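Tryparedoxin II (Crithidia fasciculata, PDB 1I5G) probably shuttles electrons as a thioredoxin-like oxidoreductase, passing reducing equivalents from trypanothione on to acceptor proteins such as peroxidases. Local coordinates at residues F35-C40 with K107-L112; V65-W70 with A82-L87; K29-Y34 with V115-G120. The protein carries 1 engineered substitution. All blocks are in the same frame, centred on the assembly; numbering follows the deposited sequence.

How the contacts relate
Contacts 1 and 3 hold the same two antiparallel strands, 30-36 and 111-116, at opposite ends. Contact 1, at the ligand end, is mostly buried, with Trp39 exposed; contact 3, at the far end, is partly buried. Contact 2, wholly buried, lies one strand further across the sheet, on the side of strand 63-69 that faces away from strand 30-36; it pairs 63-69 in parallel with the start of strand 87-88 and packs it against the loop leading there. Contact 1 combines a mixed disulfide to the ligand and ligand-binding backbone groups with apolar atoms, contact 2 is indole and aliphatic packing beside two backbone bonds, and contact 3 pairs apolar residues on one face while a water and a polar turn finish its end.

Contact 1: residues F35-C40 with K107-L112; sequences FSASWC and KSIPTL. With TS5 (glutathionylspermidine), chain C.
Ile109 and cis Pro110 form the cis-proline loop of the thioredoxin fold, and across from them the turn 37-40 presents Cys40, which here is joined to glutathionylspermidine as a mixed disulfide, Cys40 SG to SG2 of the ligand at 2.1 Å. SG stands anti to the backbone N of Cys40 (chi1 -176°), which places it where it bonds to SG2. Ile109 then grips the peptide part of the ligand with both backbone groups: its N donates to ligand O2 at 2.7 Å, and ligand N2 donates to its O at 2.9 Å. The pairing resembles a short antiparallel strand, as in glutathione bound to other thioredoxin-fold proteins.

The Ile109 side chain packs beside the disulfide, CG1 next to Cys40 SG. With chi1 at 58°, CG1 lies between the backbone N and the carbonyl carbon, and it carries CD1 to within 3.8 Å of Cys40 CB, where it also meets Ala37 CB and, obliquely, CZ2 of the Trp39 indole. The other branch, CG2, turns back to Phe35 O at 3.4 Å. Cut back to an alanine, this position is likely to leave the turn 37-40 without its apolar partner and the disulfide less firmly backed. Farther in, the strands pair: Phe35 N donates to Thr111 O at 2.8 Å, and Thr111 N to Phe35 O at 3.2 Å. Thr111 OG1 donates to Ser108 O at 2.6 Å.

Around the site, Trp39 NE1 is held by Trp70 O, and Arg128 adds a further hydrogen bond to the ligand. Cys40 is the N-cap of helix 41-57, whose Ser43, probably the engineered residue replacing the second WCPPC cysteine and consistent with a trapped disulfide, touches Ile109 and Pro110, while Phe35 packs on Ile68 of the neighbouring strand 63-69.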
loop_
_atom_site.group_PDB
_atom_site.type_symbol
_atom_site.label_atom_id
_atom_site.label_comp_id
_atom_site.label_asym_id
_atom_site.label_seq_id
_atom_site.Cartn_x
_atom_site.Cartn_y
_atom_site.Cartn_z
ATOM N N PHE A 35 -0.233 3.725 3.804
ATOM C CA PHE A 35 -0.540 5.133 4.051
ATOM C C PHE A 35 0.722 5.814 4.529
ATOM O O PHE A 35 1.279 5.445 5.585
ATOM C CB PHE A 35 -1.672 5.213 5.090
ATOM C CG PHE A 35 -2.975 4.625 4.569
ATOM C CD1 PHE A 35 -3.195 3.265 4.592
ATOM C CD2 PHE A 35 -3.980 5.441 4.056
ATOM C CE1 PHE A 35 -4.387 2.735 4.104
ATOM C CE2 PHE A 35 -5.144 4.922 3.575
ATOM C CZ PHE A 35 -5.332 3.585 3.606
ATOM N N SER A 36 1.190 6.794 3.763
ATOM C CA SER A 36 2.479 7.416 4.048
ATOM C C SER A 36 2.583 8.751 3.313
ATOM O O SER A 36 1.755 9.046 2.442
ATOM C CB SER A 36 3.551 6.467 3.490
ATOM O OG SER A 36 4.857 6.755 3.954
ATOM N N ALA A 37 3.595 9.544 3.621
ATOM C CA ALA A 37 3.849 10.820 2.973
ATOM C C ALA A 37 5.247 11.305 3.304
ATOM O O ALA A 37 5.772 10.990 4.367
ATOM C CB ALA A 37 2.855 11.904 3.396
ATOM N N SER A 38 5.826 12.070 2.381
ATOM C CA SER A 38 7.188 12.514 2.614
ATOM C C SER A 38 7.260 13.598 3.685
ATOM O O SER A 38 8.352 13.789 4.244
ATOM C CB SER A 38 7.867 12.940 1.323
ATOM O OG SER A 38 7.275 14.131 0.912
ATOM N N TRP A 39 6.198 14.314 4.029
ATOM C CA TRP A 39 6.287 15.341 5.073
ATOM C C TRP A 39 6.405 14.690 6.439
ATOM O O TRP A 39 6.721 15.412 7.385
ATOM C CB TRP A 39 5.054 16.221 5.032
ATOM C CG TRP A 39 3.734 15.567 5.293
ATOM C CD1 TRP A 39 2.822 15.134 4.369
ATOM C CD2 TRP A 39 3.117 15.266 6.555
ATOM N NE1 TRP A 39 1.719 14.581 4.967
ATOM C CE2 TRP A 39 1.866 14.651 6.325
ATOM C CE3 TRP A 39 3.491 15.455 7.894
ATOM C CZ2 TRP A 39 1.017 14.245 7.335
ATOM C CZ3 TRP A 39 2.612 15.030 8.891
ATOM C CH2 TRP A 39 1.408 14.452 8.613
ATOM N N CYS A 40 6.174 13.401 6.614
ATOM C CA CYS A 40 6.203 12.721 7.901
ATOM C C CYS A 40 7.505 11.958 8.091
ATOM O O CYS A 40 7.749 10.948 7.445
ATOM C CB CYS A 40 5.016 11.765 7.971
ATOM S SG CYS A 40 4.792 10.897 9.563
ATOM N N LYS A 107 -5.762 6.726 11.169
ATOM C CA LYS A 107 -5.710 8.005 11.880
ATOM C C LYS A 107 -4.313 8.600 11.916
ATOM O O LYS A 107 -4.128 9.795 12.139
ATOM C CB LYS A 107 -6.242 7.900 13.309
ATOM C CG LYS A 107 -7.609 7.205 13.405
ATOM C CD LYS A 107 -8.747 8.106 12.955
ATOM C CE LYS A 107 -10.116 7.460 13.203
ATOM N NZ LYS A 107 -11.191 8.416 12.812
ATOM N N SER A 108 -3.313 7.759 11.696
ATOM C CA SER A 108 -1.920 8.107 11.697
ATOM C C SER A 108 -1.139 7.413 10.601
ATOM O O SER A 108 -1.619 6.409 10.088
ATOM C CB SER A 108 -1.230 7.879 13.042
ATOM O OG SER A 108 -1.191 6.499 13.321
ATOM N N ILE A 109 0.028 7.909 10.247
ATOM C CA ILE A 109 0.973 7.340 9.301
ATOM C C ILE A 109 2.333 7.219 9.977
ATOM O O ILE A 109 2.650 8.028 10.846
ATOM C CB ILE A 109 1.035 8.125 7.991
ATOM C CG1 ILE A 109 1.409 9.595 8.195
ATOM C CG2 ILE A 109 -0.305 7.997 7.257
ATOM C CD1 ILE A 109 1.746 10.290 6.875
ATOM N N PRO A 110 3.145 6.236 9.603
ATOM C CA PRO A 110 2.812 5.227 8.589
ATOM C C PRO A 110 1.885 4.141 9.096
ATOM O O PRO A 110 1.982 3.723 10.265
ATOM C CB PRO A 110 4.166 4.577 8.308
ATOM C CG PRO A 110 4.932 4.758 9.591
ATOM C CD PRO A 110 4.493 6.072 10.181
ATOM N N THR A 111 1.000 3.691 8.199
ATOM C CA THR A 111 0.040 2.614 8.486
ATOM C C THR A 111 0.028 1.689 7.279
ATOM O O THR A 111 0.066 2.119 6.131
ATOM C CB THR A 111 -1.410 3.115 8.749
ATOM O OG1 THR A 111 -1.468 3.849 9.977
ATOM C CG2 THR A 111 -2.405 1.999 8.965
ATOM N N LEU A 112 -0.045 0.387 7.520
ATOM C CA LEU A 112 0.002 -0.637 6.484
ATOM C C LEU A 112 -1.065 -1.671 6.745
ATOM O O LEU A 112 -1.008 -2.398 7.751
ATOM C CB LEU A 112 1.409 -1.253 6.454
ATOM C CG LEU A 112 1.778 -2.117 5.252
ATOM C CD1 LEU A 112 1.797 -1.357 3.973
ATOM C CD2 LEU A 112 3.160 -2.704 5.561
HETATM N N1 TS5 C . 5.041 7.257 16.436
HETATM C CA1 TS5 C . 3.889 6.907 15.574
HETATM C C1 TS5 C . 4.317 5.959 14.486
HETATM O OE1 TS5 C . 3.458 5.272 13.889
HETATM O OE2 TS5 C . 5.538 5.897 14.195
HETATM C CB1 TS5 C . 3.222 8.109 14.901
HETATM C CG1 TS5 C . 4.082 8.721 13.801
HETATM C CD1 TS5 C . 3.592 10.129 13.617
HETATM O O1 TS5 C . 3.833 11.113 14.445
HETATM N N2 TS5 C . 2.886 10.419 12.526
HETATM C CA2 TS5 C . 2.111 11.602 12.313
HETATM C C2 TS5 C . 0.643 11.380 12.027
HETATM O O2 TS5 C . 0.217 10.397 11.218
HETATM C CB2 TS5 C . 2.672 12.289 11.067
HETATM S SG2 TS5 C . 4.477 12.406 10.974
HETATM N N3 TS5 C . -0.083 12.328 12.647
HETATM C CA3 TS5 C . -1.490 12.431 12.320
HETATM C C3 TS5 C . -2.385 12.183 13.507
HETATM O O3 TS5 C . -1.979 11.261 14.346
HETATM N "N1'" TS5 C . -3.523 12.805 13.781
HETATM C "C1'" TS5 C . -4.505 12.196 14.645
HETATM C "C2'" TS5 C . -4.662 13.147 15.819
HETATM N "N2'" TS5 C . -5.949 13.527 17.921
HETATM C "C3'" TS5 C . -5.859 12.754 16.687
HETATM C "C4'" TS5 C . -7.063 13.166 18.788
HETATM C "C5'" TS5 C . -7.488 14.257 19.775
HETATM C "C6'" TS5 C . -8.768 13.929 20.545
HETATM C "C7'" TS5 C . -8.860 14.638 21.894
HETATM N "N3'" TS5 C . -10.087 14.429 22.656
#

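Contact 2: residues V65-W70 with A82-L87; sequences VMLISW and AKMPWL
Trp86 lays its indole against Val65, and the side chain can be followed outward atom by atom. CB starts beside the backbone, 3.3 Å from Val65 O. Its first torsion (chi1 49°) puts CG between the backbone N and the carbonyl carbon, which swings the ring under the valine. From there CG, CD1, CD2, NE1 and CE2 all run beneath Val65 CG1, a methyl that sits over the middle of the five-membered ring, 3.5 Å from its centroid and 9° off the normal: a CH-pi contact. CE3 lies by Val65 CB. Met84 CB and Pro85 CD lie against the opposite face, nearer its rim, so the indole is sandwiched. Farther out, CZ2 reaches the Tyr34 ring, and Tyr54 of helix 41-57 meets the indole edge-to-face.

Beside the indole, the extended Met84 crosses Leu67 at about a right angle, SD 3.9 Å from Leu67 CD2. The backbones are joined by a parallel bridge in which Leu87 N donates to Val65 O at 3.0 Å and Leu67 N to Leu87 O at 2.9 Å. Met66 CG packs on Leu87 CB from the same face of the sheet.

Trp86 NE1 is buried with no hydrogen-bond partner in the model. The indole is held by face and edge packing, the unmet NE1 probably at some energetic cost, while the directional bonding across this contact falls to the backbone.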
loop_
_atom_site.group_PDB
_atom_site.type_symbol
_atom_site.label_atom_id
_atom_site.label_comp_id
_atom_site.label_asym_id
_atom_site.label_seq_id
_atom_site.Cartn_x
_atom_site.Cartn_y
_atom_site.Cartn_z
ATOM N N VAL A 65 2.160 -4.086 -2.680
ATOM C CA VAL A 65 2.014 -2.908 -1.843
ATOM C C VAL A 65 1.480 -1.803 -2.732
ATOM O O VAL A 65 1.886 -1.648 -3.886
ATOM C CB VAL A 65 3.334 -2.522 -1.143
ATOM C CG1 VAL A 65 3.287 -1.172 -0.478
ATOM C CG2 VAL A 65 3.833 -3.630 -0.208
ATOM N N MET A 66 0.552 -1.008 -2.188
ATOM C CA MET A 66 0.011 0.143 -2.877
ATOM C C MET A 66 0.101 1.380 -2.006
ATOM O O MET A 66 -0.534 1.438 -0.954
ATOM C CB MET A 66 -1.421 -0.059 -3.289
ATOM C CG MET A 66 -1.796 1.005 -4.316
ATOM S SD MET A 66 -3.522 0.862 -4.770
ATOM C CE MET A 66 -3.343 -0.756 -5.843
ATOM N N LEU A 67 0.844 2.375 -2.452
ATOM C CA LEU A 67 0.928 3.645 -1.748
ATOM C C LEU A 67 -0.392 4.388 -1.839
ATOM O O LEU A 67 -0.887 4.604 -2.950
ATOM C CB LEU A 67 1.994 4.528 -2.421
ATOM C CG LEU A 67 2.137 5.948 -1.879
ATOM C CD1 LEU A 67 2.551 5.915 -0.412
ATOM C CD2 LEU A 67 3.079 6.784 -2.699
ATOM N N ILE A 68 -0.893 4.772 -0.663
ATOM C CA ILE A 68 -2.053 5.654 -0.528
ATOM C C ILE A 68 -1.461 6.908 0.108
ATOM O O ILE A 68 -1.135 6.942 1.290
ATOM C CB ILE A 68 -3.169 5.017 0.298
ATOM C CG1 ILE A 68 -3.538 3.616 -0.185
ATOM C CG2 ILE A 68 -4.369 5.961 0.239
ATOM C CD1 ILE A 68 -3.902 3.519 -1.650
ATOM N N SER A 69 -1.305 7.962 -0.693
ATOM C CA SER A 69 -0.468 9.095 -0.299
ATOM C C SER A 69 -1.167 10.200 0.445
ATOM O O SER A 69 -2.168 10.736 -0.013
ATOM C CB SER A 69 0.157 9.695 -1.563
ATOM O OG SER A 69 0.730 10.966 -1.313
ATOM N N TRP A 70 -0.608 10.568 1.588
ATOM C CA TRP A 70 -1.010 11.780 2.272
ATOM C C TRP A 70 -0.060 12.914 1.933
ATOM O O TRP A 70 0.087 13.861 2.709
ATOM C CB TRP A 70 -1.028 11.565 3.781
ATOM C CG TRP A 70 -2.166 10.788 4.364
ATOM C CD1 TRP A 70 -3.129 10.050 3.732
ATOM C CD2 TRP A 70 -2.484 10.701 5.764
ATOM N NE1 TRP A 70 -4.003 9.500 4.638
ATOM C CE2 TRP A 70 -3.625 9.889 5.894
ATOM C CE3 TRP A 70 -1.915 11.229 6.929
ATOM C CZ2 TRP A 70 -4.197 9.600 7.118
ATOM C CZ3 TRP A 70 -2.487 10.932 8.144
ATOM C CH2 TRP A 70 -3.624 10.132 8.227
ATOM N N ALA A 82 8.541 7.906 -6.577
ATOM C CA ALA A 82 9.682 7.466 -7.387
ATOM C C ALA A 82 10.722 6.679 -6.604
ATOM O O ALA A 82 11.485 5.923 -7.232
ATOM C CB ALA A 82 10.353 8.683 -8.043
ATOM N N LYS A 83 10.789 6.772 -5.273
ATOM C CA LYS A 83 11.713 5.988 -4.441
ATOM C C LYS A 83 11.214 4.575 -4.223
ATOM O O LYS A 83 11.946 3.763 -3.669
ATOM C CB LYS A 83 11.888 6.630 -3.066
ATOM C CG LYS A 83 12.413 8.058 -3.161
ATOM C CD LYS A 83 12.550 8.829 -1.850
ATOM C CE LYS A 83 13.199 10.221 -1.998
ATOM N NZ LYS A 83 13.316 10.879 -0.646
ATOM N N MET A 84 9.990 4.246 -4.616
ATOM C CA MET A 84 9.345 2.978 -4.247
ATOM C C MET A 84 9.181 2.037 -5.411
ATOM O O MET A 84 8.949 2.501 -6.536
ATOM C CB MET A 84 7.960 3.301 -3.677
ATOM C CG MET A 84 7.985 4.219 -2.486
ATOM S SD MET A 84 6.310 4.754 -2.002
ATOM C CE MET A 84 6.706 5.889 -0.724
ATOM N N PRO A 85 9.294 0.732 -5.170
ATOM C CA PRO A 85 9.207 -0.269 -6.231
ATOM C C PRO A 85 7.837 -0.839 -6.528
ATOM O O PRO A 85 7.710 -1.661 -7.437
ATOM C CB PRO A 85 10.151 -1.345 -5.678
ATOM C CG PRO A 85 9.812 -1.298 -4.209
ATOM C CD PRO A 85 9.619 0.133 -3.869
ATOM N N TRP A 86 6.819 -0.408 -5.760
ATOM C CA TRP A 86 5.497 -1.036 -5.784
ATOM C C TRP A 86 4.458 -0.179 -6.485
ATOM O O TRP A 86 4.840 0.639 -7.319
ATOM C CB TRP A 86 5.105 -1.431 -4.355
ATOM C CG TRP A 86 5.284 -0.335 -3.379
ATOM C CD1 TRP A 86 4.662 0.892 -3.351
ATOM C CD2 TRP A 86 6.158 -0.327 -2.266
ATOM N NE1 TRP A 86 5.096 1.648 -2.300
ATOM C CE2 TRP A 86 6.025 0.913 -1.600
ATOM C CE3 TRP A 86 7.067 -1.272 -1.746
ATOM C CZ2 TRP A 86 6.767 1.232 -0.460
ATOM C CZ3 TRP A 86 7.772 -0.953 -0.613
ATOM C CH2 TRP A 86 7.647 0.267 0.004
ATOM N N LEU A 87 3.176 -0.327 -6.221
ATOM C CA LEU A 87 2.099 0.361 -6.905
ATOM C C LEU A 87 1.696 1.619 -6.140
ATOM O O LEU A 87 2.080 1.816 -4.977
ATOM C CB LEU A 87 0.884 -0.557 -7.029
ATOM C CG LEU A 87 1.152 -1.903 -7.716
ATOM C CD1 LEU A 87 -0.136 -2.673 -7.894
ATOM C CD2 LEU A 87 1.909 -1.744 -9.067
#

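Contact 3: residues K29-Y34 with V115-G120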
loop_
_atom_site.group_PDB
_atom_site.type_symbol
_atom_site.label_atom_id
_atom_site.label_comp_id
_atom_site.label_asym_id
_atom_site.label_seq_id
_atom_site.Cartn_x
_atom_site.Cartn_y
_atom_site.Cartn_z
ATOM N N LYS A 29 -3.823 -12.368 -4.521
ATOM C CA LYS A 29 -2.766 -11.811 -3.669
ATOM C C LYS A 29 -3.325 -11.254 -2.378
ATOM O O LYS A 29 -4.533 -11.020 -2.236
ATOM C CB LYS A 29 -2.005 -10.705 -4.403
ATOM C CG LYS A 29 -1.362 -11.135 -5.725
ATOM C CD LYS A 29 -0.344 -10.144 -6.310
ATOM C CE LYS A 29 0.495 -10.796 -7.455
ATOM N NZ LYS A 29 1.690 -9.990 -7.824
ATOM N N THR A 30 -2.414 -11.046 -1.437
ATOM C CA THR A 30 -2.688 -10.102 -0.345
ATOM C C THR A 30 -2.203 -8.736 -0.812
ATOM O O THR A 30 -1.101 -8.657 -1.384
ATOM C CB THR A 30 -1.911 -10.499 0.913
ATOM O OG1 THR A 30 -2.306 -11.819 1.312
ATOM C CG2 THR A 30 -2.273 -9.564 2.049
ATOM N N VAL A 31 -2.967 -7.674 -0.618
ATOM C CA VAL A 31 -2.622 -6.331 -1.065
ATOM C C VAL A 31 -2.510 -5.469 0.192
ATOM O O VAL A 31 -3.463 -5.373 0.976
ATOM C CB VAL A 31 -3.654 -5.763 -2.046
ATOM C CG1 VAL A 31 -3.237 -4.332 -2.405
ATOM C CG2 VAL A 31 -3.746 -6.649 -3.294
ATOM N N PHE A 32 -1.340 -4.869 0.341
ATOM C CA PHE A 32 -1.083 -3.968 1.470
ATOM C C PHE A 32 -1.198 -2.523 1.049
ATOM O O PHE A 32 -0.443 -2.038 0.207
ATOM C CB PHE A 32 0.305 -4.212 2.092
ATOM C CG PHE A 32 0.410 -5.529 2.786
ATOM C CD1 PHE A 32 0.803 -6.647 2.078
ATOM C CD2 PHE A 32 0.089 -5.700 4.138
ATOM C CE1 PHE A 32 0.904 -7.887 2.683
ATOM C CE2 PHE A 32 0.172 -6.907 4.773
ATOM C CZ PHE A 32 0.577 -8.015 4.044
ATOM N N PHE A 33 -2.124 -1.820 1.680
ATOM C CA PHE A 33 -2.375 -0.411 1.449
ATOM C C PHE A 33 -1.476 0.326 2.412
ATOM O O PHE A 33 -1.579 0.222 3.633
ATOM C CB PHE A 33 -3.837 -0.124 1.703
ATOM C CG PHE A 33 -4.774 -0.684 0.679
ATOM C CD1 PHE A 33 -5.209 -1.987 0.788
ATOM C CD2 PHE A 33 -5.214 0.087 -0.380
ATOM C CE1 PHE A 33 -6.068 -2.495 -0.155
ATOM C CE2 PHE A 33 -6.090 -0.432 -1.339
ATOM C CZ PHE A 33 -6.505 -1.735 -1.199
ATOM N N TYR A 34 -0.540 1.089 1.863
ATOM C CA TYR A 34 0.502 1.757 2.627
ATOM C C TYR A 34 0.229 3.249 2.658
ATOM O O TYR A 34 0.408 3.987 1.691
ATOM C CB TYR A 34 1.891 1.507 1.982
ATOM C CG TYR A 34 3.062 2.214 2.649
ATOM C CD1 TYR A 34 3.065 2.387 4.017
ATOM C CD2 TYR A 34 4.147 2.719 1.937
ATOM C CE1 TYR A 34 4.079 3.007 4.653
ATOM C CE2 TYR A 34 5.167 3.348 2.582
ATOM C CZ TYR A 34 5.149 3.501 3.954
ATOM O OH TYR A 34 6.158 4.163 4.647
ATOM N N VAL A 115 -5.122 -6.670 2.918
ATOM C CA VAL A 115 -6.428 -7.138 2.490
ATOM C C VAL A 115 -6.315 -8.298 1.518
ATOM O O VAL A 115 -5.396 -8.342 0.702
ATOM C CB VAL A 115 -7.155 -5.982 1.809
ATOM C CG1 VAL A 115 -8.498 -6.385 1.340
ATOM C CG2 VAL A 115 -7.217 -4.739 2.711
ATOM N N GLU A 116 -7.205 -9.280 1.583
ATOM C CA GLU A 116 -7.250 -10.358 0.604
ATOM C C GLU A 116 -7.944 -9.802 -0.639
ATOM O O GLU A 116 -9.095 -9.370 -0.603
ATOM C CB GLU A 116 -8.054 -11.545 1.157
ATOM C CG GLU A 116 -8.113 -12.745 0.226
ATOM C CD GLU A 116 -9.048 -13.865 0.602
ATOM O OE1 GLU A 116 -9.911 -13.699 1.464
ATOM O OE2 GLU A 116 -8.890 -14.930 -0.029
ATOM N N ALA A 117 -7.277 -9.816 -1.792
ATOM C CA ALA A 117 -7.810 -9.232 -3.024
ATOM C C ALA A 117 -9.118 -9.898 -3.428
ATOM O O ALA A 117 -10.020 -9.184 -3.825
ATOM C CB ALA A 117 -6.805 -9.333 -4.153
ATOM N N ASP A 118 -9.222 -11.209 -3.320
ATOM C CA ASP A 118 -10.361 -11.886 -3.944
ATOM C C ASP A 118 -11.634 -11.675 -3.144
ATOM O O ASP A 118 -12.700 -11.631 -3.736
ATOM C CB ASP A 118 -10.050 -13.363 -4.145
ATOM C CG ASP A 118 -9.029 -13.611 -5.236
ATOM O OD1 ASP A 118 -8.636 -12.663 -5.940
ATOM O OD2 ASP A 118 -8.613 -14.774 -5.394
ATOM N N SER A 119 -11.573 -11.551 -1.822
ATOM C CA SER A 119 -12.754 -11.337 -0.992
ATOM C C SER A 119 -12.939 -9.885 -0.619
ATOM O O SER A 119 -14.063 -9.452 -0.357
ATOM C CB SER A 119 -12.636 -12.147 0.287
ATOM O OG SER A 119 -11.530 -11.690 1.067
ATOM N N GLY A 120 -11.866 -9.109 -0.576
ATOM C CA GLY A 120 -11.895 -7.766 -0.051
ATOM C C GLY A 120 -11.843 -7.748 1.456
ATOM O O GLY A 120 -12.039 -6.691 2.044
HETATM O O HOH W 1 -6.784 -12.800 -3.085
#
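Val115 and Phe33 meet obliquely: CG2 of the valine approaches CE1 of the ring at 3.8 Å, and CD1 lies almost as near. Phe33 has chi1 at -71°, with CG anti to its carbonyl carbon, and this brings CD1 and CE1 up against Val115 CG2. On the same face of the sheet, Val31 points CG2 at Ala117 CB, 4.2 Å away, in a looser touch of two methyl groups. Leu3 lies against both Val31 and Ala117, and Phe104 against Phe33 and Val115, so this face is covered by other parts of the chain. Thr30 and Glu116 stand on the other face, where the methyl CG2 of Thr30 sits 3.6 Å from Val115 O.

These side chains are set in place by the antiparallel pairing of strands 30-36 and 111-116, neighbours in the central sheet of the thioredoxin fold. Val31 and Val115 are a hydrogen-bonded pair: Val31 N donates to Val115 O at 2.8 Å, and Val115 N returns the bond to Val31 O. Beyond the non-hydrogen-bonded pair Thr30-Glu116, Ala117 N donates to Lys29 O at 3.0 Å, nearly in line with the carbonyl.

From Ala117 to Ser119 the backbone takes helical angles without forming a regular helix. Lys29 O takes a second hydrogen bond from a water, which in turn accepts from Asp118 N at 2.9 Å and so bridges Lys29 to Asp118. Within the turn, Ser119 OG donates to Glu116 OE1 at 2.6 Å, coming from above the carboxylate plane (48° out of it), and Gly120 N closes the turn by donating to Glu116 O at 2.8 Å. Asp118 OD1 accepts from Gly28 N, just ahead of Lys29.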